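Lmo1340 protein (PDB 4NLM) is of unknown function but folds as a YqgU-like six-bladed beta propeller and is probably a surface lipoprotein. Local coordinates at residues 188-194 and 205-211. Sequence-based numbering, arbitrary orientation. Where two conformers were deposited one is given.
Sequences NLVISNN and LYLQDIR
Q208 meets V190 with backbone and side chain, and S192 with its side-chain amide. Its NE2 donates to S192 OG at 3.0 Å and, at a longer 3.3 Å, to V190 O. The second bond comes from above the carbonyl plane of V190, although V190 O lies in the amide plane of Q208. Q208 N also donates to V190 O, so this oxygen takes two bonds from one residue. Chi1 of Q208 (48°) sets CG between backbone N and carbonyl carbon, 3.4 Å from CG1 in one of two V190 conformers. A bend at chi2 (-113°) then turns the amide toward V190 O and S192 OG. On the other face, L207 CD1 packs on I191 CG1 at 3.7 Å. In one of its two conformers, L205 CD2 lies 3.5 Å from N193 CB, while N193 ND2 bonds to I223 O. Between the two faces runs regular antiparallel pairing, with V190–Q208 and S192–Y206 hydrogen-bonded. At the strand end I210 N donates to N188 O. There the N188 amide stacks on one face of the R211 guanidinium, planes 20° apart. R211 meets D209 side-on through NE and NH1, and D209 OD1 also accepts a hydrogen bond from R211 N, closing an Asx turn. F226 and I182 cover opposite faces of this central hairpin of a four-stranded propeller blade. The salt bridge fixes the guanidinium's rotation, consistent with its stacking on N188, while the buried Q208 amide ties side chain to backbone inside the blade.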
ATOM      1  N   ASN A 188      -7.668   7.694 -16.912  1.00 16.66           N
ATOM      2  CA  ASN A 188      -7.278   6.748 -17.977  1.00 17.55           C
ATOM      3  C   ASN A 188      -5.785   6.656 -18.244  1.00 15.87           C
ATOM      4  O   ASN A 188      -5.375   6.188 -19.291  1.00 17.80           O
ATOM      5  CB  ASN A 188      -7.957   7.134 -19.303  1.00 21.99           C
ATOM      6  CG  ASN A 188      -9.461   6.896 -19.306  1.00 23.91           C
ATOM      7  OD1 ASN A 188      -9.926   5.782 -19.050  1.00 38.00           O
ATOM      8  ND2 ASN A 188     -10.226   7.939 -19.579  1.00 25.33           N
ATOM      9  N   LEU A 189      -4.973   7.103 -17.306  1.00 16.47           N
ATOM     10  CA  LEU A 189      -3.532   7.141 -17.478  1.00 15.00           C
ATOM     11  C   LEU A 189      -2.826   6.224 -16.499  1.00 15.18           C
ATOM     12  O   LEU A 189      -3.221   6.124 -15.329  1.00 15.04           O
ATOM     13  CB  LEU A 189      -2.980   8.546 -17.248  1.00 18.17           C
ATOM     14  CG  LEU A 189      -3.409   9.616 -18.235  1.00 18.85           C
ATOM     15  CD1 LEU A 189      -2.939  10.996 -17.806  1.00 22.13           C
ATOM     16  CD2 LEU A 189      -2.934   9.318 -19.652  1.00 21.26           C
ATOM     17  N   VAL A 190      -1.779   5.554 -16.969  0.50 15.05           N
ATOM     18  CA  VAL A 190      -0.976   4.683 -16.109  0.50 15.51           C
ATOM     19  C   VAL A 190       0.484   4.997 -16.358  0.50 14.91           C
ATOM     20  O   VAL A 190       0.869   5.390 -17.456  0.50 13.96           O
ATOM     21  CB  VAL A 190      -1.243   3.179 -16.381  0.50 17.23           C
ATOM     22  CG1 VAL A 190      -0.839   2.788 -17.795  0.50 17.41           C
ATOM     23  CG2 VAL A 190      -0.486   2.309 -15.395  0.50 21.72           C
ATOM     24  N   ILE A 191       1.268   4.923 -15.295  1.00 13.87           N
ATOM     25  CA  ILE A 191       2.703   5.052 -15.373  1.00 13.35           C
ATOM     26  C   ILE A 191       3.271   3.647 -15.103  1.00 12.97           C
ATOM     27  O   ILE A 191       2.759   2.903 -14.256  1.00 14.11           O
ATOM     28  CB  ILE A 191       3.257   6.041 -14.319  1.00 14.13           C
ATOM     29  CG1 ILE A 191       2.840   7.481 -14.603  1.00 16.28           C
ATOM     30  CG2 ILE A 191       4.780   5.999 -14.255  1.00 16.36           C
ATOM     31  CD1 ILE A 191       3.159   8.456 -13.488  1.00 17.79           C
ATOM     32  N   SER A 192       4.293   3.314 -15.863  1.00 12.29           N
ATOM     33  CA  SER A 192       4.971   2.037 -15.670  1.00 13.04           C
ATOM     34  C   SER A 192       6.475   2.237 -15.641  1.00 13.41           C
ATOM     35  O   SER A 192       6.988   3.166 -16.279  1.00 14.86           O
ATOM     36  CB  SER A 192       4.589   1.043 -16.779  1.00 15.77           C
ATOM     37  OG  SER A 192       4.957   1.508 -18.070  1.00 16.92           O
ATOM     38  N   ASN A 193       7.164   1.373 -14.899  1.00 13.68           N
ATOM     39  CA  ASN A 193       8.611   1.398 -14.860  1.00 14.45           C
ATOM     40  C   ASN A 193       9.056   0.227 -15.700  1.00 12.91           C
ATOM     41  O   ASN A 193       8.921  -0.916 -15.293  1.00 15.39           O
ATOM     42  CB  ASN A 193       9.141   1.261 -13.432  1.00 15.17           C
ATOM     43  CG  ASN A 193      10.643   1.498 -13.337  1.00 14.30           C
ATOM     44  OD1 ASN A 193      11.299   1.781 -14.321  1.00 17.78           O
ATOM     45  ND2 ASN A 193      11.176   1.417 -12.132  1.00 16.55           N
ATOM     46  N   ASN A 194       9.589   0.526 -16.879  1.00 15.72           N
ATOM     47  CA  ASN A 194       9.941  -0.490 -17.848  1.00 16.78           C
ATOM     48  C   ASN A 194      11.423  -0.813 -17.758  1.00 17.39           C
ATOM     49  O   ASN A 194      12.284   0.025 -18.039  1.00 18.90           O
ATOM     50  CB  ASN A 194       9.562  -0.031 -19.263  1.00 17.70           C
ATOM     51  CG  ASN A 194       8.049   0.146 -19.462  1.00 19.50           C
ATOM     52  OD1 ASN A 194       7.263   0.132 -18.510  1.00 22.01           O
ATOM     53  ND2 ASN A 194       7.646   0.345 -20.706  1.00 25.72           N
ATOM     54  N   LEU A 205      10.606   5.276 -16.630  0.50 13.72           N
ATOM     55  CA  LEU A 205       9.181   5.483 -16.391  0.50 13.10           C
ATOM     56  C   LEU A 205       8.493   6.052 -17.611  0.50 13.27           C
ATOM     57  O   LEU A 205       8.947   7.049 -18.150  0.50 15.80           O
ATOM     58  CB  LEU A 205       8.956   6.449 -15.250  0.50 11.55           C
ATOM     59  CG  LEU A 205       9.555   6.143 -13.904  0.50 10.16           C
ATOM     60  CD1 LEU A 205       9.001   7.120 -12.893  0.50 13.42           C
ATOM     61  CD2 LEU A 205       9.178   4.724 -13.523  0.50  9.97           C
ATOM     62  N   TYR A 206       7.389   5.408 -17.992  1.00 14.36           N
ATOM     63  CA  TYR A 206       6.580   5.787 -19.128  1.00 16.05           C
ATOM     64  C   TYR A 206       5.160   6.089 -18.692  1.00 16.23           C
ATOM     65  O   TYR A 206       4.623   5.462 -17.792  1.00 16.78           O
ATOM     66  CB  TYR A 206       6.540   4.645 -20.151  1.00 17.92           C
ATOM     67  CG  TYR A 206       7.813   4.508 -20.924  1.00 19.06           C
ATOM     68  CD1 TYR A 206       8.856   3.762 -20.433  1.00 18.33           C
ATOM     69  CD2 TYR A 206       7.964   5.114 -22.161  1.00 23.39           C
ATOM     70  CE1 TYR A 206      10.036   3.626 -21.133  1.00 23.62           C
ATOM     71  CE2 TYR A 206       9.145   4.985 -22.874  1.00 28.92           C
ATOM     72  CZ  TYR A 206      10.180   4.246 -22.345  1.00 28.23           C
ATOM     73  OH  TYR A 206      11.359   4.097 -23.038  1.00 35.72           O
ATOM     74  N   LEU A 207       4.552   7.063 -19.369  1.00 17.88           N
ATOM     75  CA  LEU A 207       3.153   7.437 -19.177  1.00 16.37           C
ATOM     76  C   LEU A 207       2.385   6.993 -20.425  1.00 17.83           C
ATOM     77  O   LEU A 207       2.871   7.150 -21.548  1.00 19.02           O
ATOM     78  CB  LEU A 207       2.994   8.949 -19.066  1.00 20.01           C
ATOM     79  CG  LEU A 207       1.588   9.491 -18.795  1.00 18.83           C
ATOM     80  CD1 LEU A 207       1.062   9.017 -17.447  1.00 19.42           C
ATOM     81  CD2 LEU A 207       1.585  11.018 -18.834  1.00 22.13           C
ATOM     82  N   GLN A 208       1.202   6.436 -20.234  1.00 15.34           N
ATOM     83  CA  GLN A 208       0.367   6.029 -21.366  1.00 16.10           C
ATOM     84  C   GLN A 208      -1.085   6.047 -20.987  1.00 17.01           C
ATOM     85  O   GLN A 208      -1.462   5.910 -19.834  1.00 16.50           O
ATOM     86  CB  GLN A 208       0.716   4.609 -21.803  1.00 18.25           C
ATOM     87  CG  GLN A 208       0.796   3.621 -20.646  1.00 20.43           C
ATOM     88  CD  GLN A 208       2.208   3.088 -20.388  1.00 18.84           C
ATOM     89  OE1 GLN A 208       2.789   2.458 -21.292  1.00 23.73           O
ATOM     90  NE2 GLN A 208       2.756   3.283 -19.154  1.00 19.13           N
ATOM     91  N   ASP A 209      -1.919   6.251 -21.994  1.00 16.94           N
ATOM     92  CA  ASP A 209      -3.353   6.142 -21.834  1.00 17.78           C
ATOM     93  C   ASP A 209      -3.697   4.660 -21.983  1.00 19.61           C
ATOM     94  O   ASP A 209      -3.270   4.016 -22.930  1.00 20.57           O
ATOM     95  CB  ASP A 209      -4.055   6.994 -22.887  1.00 20.90           C
ATOM     96  CG  ASP A 209      -5.549   7.112 -22.653  1.00 27.22           C
ATOM     97  OD1 ASP A 209      -6.232   6.074 -22.574  1.00 26.09           O
ATOM     98  OD2 ASP A 209      -6.030   8.257 -22.526  1.00 32.89           O
ATOM     99  N   ILE A 210      -4.486   4.131 -21.064  1.00 16.70           N
ATOM    100  CA  ILE A 210      -4.801   2.681 -21.033  1.00 20.62           C
ATOM    101  C   ILE A 210      -5.608   2.163 -22.204  1.00 22.64           C
ATOM    102  O   ILE A 210      -5.751   0.949 -22.418  1.00 22.81           O
ATOM    103  CB  ILE A 210      -5.558   2.274 -19.756  1.00 24.47           C
ATOM    104  CG1 ILE A 210      -6.925   2.954 -19.668  1.00 24.05           C
ATOM    105  CG2 ILE A 210      -4.718   2.552 -18.530  1.00 21.00           C
ATOM    106  CD1 ILE A 210      -7.777   2.470 -18.515  1.00 26.32           C
ATOM    107  N   ARG A 211      -6.157   3.086 -22.962  1.00 21.72           N
ATOM    108  CA  ARG A 211      -6.968   2.742 -24.104  1.00 22.50           C
ATOM    109  C   ARG A 211      -6.138   2.570 -25.370  1.00 25.84           C
ATOM    110  O   ARG A 211      -6.583   1.902 -26.315  1.00 29.51           O
ATOM    111  CB  ARG A 211      -7.984   3.858 -24.296  1.00 25.11           C
ATOM    112  CG  ARG A 211      -9.009   3.922 -23.171  1.00 28.36           C
ATOM    113  CD  ARG A 211      -9.885   5.150 -23.300  1.00 31.07           C
ATOM    114  NE  ARG A 211      -9.123   6.375 -23.093  1.00 30.70           N
ATOM    115  CZ  ARG A 211      -9.589   7.616 -23.218  1.00 36.34           C
ATOM    116  NH1 ARG A 211      -8.768   8.633 -22.978  1.00 35.73           N
ATOM    117  NH2 ARG A 211     -10.849   7.856 -23.579  1.00 39.33           N
TER